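Local coordinates for probable protein phosphatase 2C 50 (Oryza sativa subsp. japonica, PDB 5ZCG) that probably removes phosphate groups from phosphoserine and phosphothreonine side chains of proteins, as a magnesium-containing phosphatase of the PP2C family, at residues L33-R37 with R38-A42. The protein carries 5 engineered substitutions. Residues are numbered along the deposited sequence; the frame is centred on the assembly and turned at random.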
loop_
_atom_site.group_PDB
_atom_site.type_symbol
_atom_site.label_atom_id
_atom_site.label_comp_id
_atom_site.label_asym_id
_atom_site.label_seq_id
_atom_site.Cartn_x
_atom_site.Cartn_y
_atom_site.Cartn_z
ATOM N N LEU A 33 6.465 -10.372 27.978
ATOM C CA LEU A 33 7.018 -9.463 26.984
ATOM C C LEU A 33 7.407 -8.109 27.569
ATOM O O LEU A 33 8.015 -7.298 26.862
ATOM C CB LEU A 33 6.021 -9.248 25.838
ATOM C CG LEU A 33 5.731 -10.473 24.969
ATOM C CD1 LEU A 33 4.620 -10.178 23.966
ATOM C CD2 LEU A 33 6.997 -10.946 24.265
ATOM N N LEU A 34 7.076 -7.845 28.832
ATOM C CA LEU A 34 7.347 -6.560 29.465
ATOM C C LEU A 34 8.324 -6.636 30.630
ATOM O O LEU A 34 9.020 -5.651 30.891
ATOM C CB LEU A 34 6.040 -5.919 29.958
ATOM C CG LEU A 34 4.942 -5.734 28.908
ATOM C CD1 LEU A 34 3.684 -5.147 29.530
ATOM C CD2 LEU A 34 5.430 -4.855 27.760
ATOM N N ALA A 35 8.403 -7.767 31.335
ATOM C CA ALA A 35 9.323 -7.903 32.455
ATOM C C ALA A 35 9.728 -9.365 32.597
ATOM O O ALA A 35 9.023 -10.274 32.147
ATOM C CB ALA A 35 8.708 -7.365 33.747
ATOM N N SER A 36 10.886 -9.590 33.211
ATOM C CA SER A 36 11.405 -10.946 33.265
ATOM C C SER A 36 10.618 -11.789 34.265
ATOM O O SER A 36 10.000 -11.281 35.206
ATOM C CB SER A 36 12.887 -10.940 33.644
ATOM O OG SER A 36 13.050 -10.872 35.050
ATOM N N ARG A 37 10.646 -13.106 34.043
ATOM C CA ARG A 37 9.996 -14.027 34.971
ATOM C C ARG A 37 10.664 -13.991 36.341
ATOM O O ARG A 37 9.989 -14.090 37.374
ATOM C CB ARG A 37 10.009 -15.445 34.398
ATOM C CG ARG A 37 9.561 -16.520 35.391
ATOM C CD ARG A 37 9.785 -17.920 34.839
ATOM N NE ARG A 37 8.793 -18.292 33.833
ATOM C CZ ARG A 37 9.084 -18.915 32.696
ATOM N NH1 ARG A 37 10.340 -19.234 32.416
ATOM N NH2 ARG A 37 8.121 -19.216 31.833
ATOM N N ARG A 38 11.991 -13.835 36.367
ATOM C CA ARG A 38 12.727 -13.803 37.629
ATOM C C ARG A 38 12.287 -12.632 38.504
ATOM O O ARG A 38 12.040 -12.794 39.709
ATOM C CB ARG A 38 14.227 -13.741 37.324
ATOM C CG ARG A 38 15.072 -12.960 38.314
ATOM C CD ARG A 38 16.419 -12.589 37.696
ATOM N NE ARG A 38 16.357 -11.343 36.933
ATOM C CZ ARG A 38 16.718 -11.221 35.659
ATOM N NH1 ARG A 38 17.171 -12.269 34.984
ATOM N NH2 ARG A 38 16.624 -10.041 35.058
ATOM N N ASP A 39 12.162 -11.443 37.907
ATOM C CA ASP A 39 11.827 -10.249 38.678
ATOM C C ASP A 39 10.418 -10.335 39.252
ATOM O O ASP A 39 10.183 -9.924 40.394
ATOM C CB ASP A 39 11.989 -9.007 37.806
ATOM C CG ASP A 39 13.432 -8.774 37.396
ATOM O OD1 ASP A 39 14.329 -9.031 38.229
ATOM O OD2 ASP A 39 13.670 -8.339 36.250
ATOM N N LEU A 40 9.466 -10.867 38.478
ATOM C CA LEU A 40 8.098 -10.993 38.976
ATOM C C LEU A 40 7.991 -12.106 40.009
ATOM O O LEU A 40 7.235 -11.986 40.981
ATOM C CB LEU A 40 7.131 -11.254 37.821
ATOM C CG LEU A 40 6.538 -10.043 37.104
ATOM C CD1 LEU A 40 5.894 -9.079 38.093
ATOM C CD2 LEU A 40 7.602 -9.351 36.303
ATOM N N ASP A 41 8.736 -13.196 39.817
ATOM C CA ASP A 41 8.730 -14.264 40.810
ATOM C C ASP A 41 9.341 -13.800 42.122
ATOM O O ASP A 41 8.989 -14.324 43.186
ATOM C CB ASP A 41 9.474 -15.490 40.282
ATOM C CG ASP A 41 9.229 -16.721 41.134
ATOM O OD1 ASP A 41 8.075 -17.203 41.164
ATOM O OD2 ASP A 41 10.184 -17.203 41.781
ATOM N N ALA A 42 10.236 -12.809 42.075
ATOM C CA ALA A 42 10.741 -12.240 43.323
ATOM C C ALA A 42 9.612 -11.630 44.146
ATOM O O ALA A 42 9.706 -11.563 45.377
ATOM C CB ALA A 42 11.818 -11.195 43.036
#
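Ser36 meets Asp39 at the start of helix 37-41. Its CB lies 3.8 Å from Asp39 OD2. OG, set between the backbone N and the carbonyl carbon (chi1 84°), turns to the helix start and accepts from Asp39 N at 3.0 Å, a nearly straight bond with an N-H...O angle of 163°. The same OG makes a weak hydrogen bond to Asp39 OD2, and OG itself lies 3.5 Å above the plane of the Arg38 guanidinium, toward its rim. Serine suits this N-cap because its hydroxyl can receive an amide of the first turn while donating to a carboxylate. The short surface helix follows strand 18-28 of the PP2C fold, and Glu96 accepts from Arg38 N. Asp39 N would probably lose its capping acceptor, and the Asp39 carboxylate a restraint on its rotation, with an alanine here. Arg38 also forms a salt bridge with Asp39 that includes a weak hydrogen bond, NE to OD1 3.3 Å. Leu40 CD2 is crowded against Ala35 CB at 3.4 Å, and alanine brings just this one carbon up to it. The Arg37 side chain starts away from the helix; NH1 hydrogen-bonds Met94 O and NH2 forms a salt bridge with Asp48, while Arg37 O receives Asp41 N at 2.9 Å.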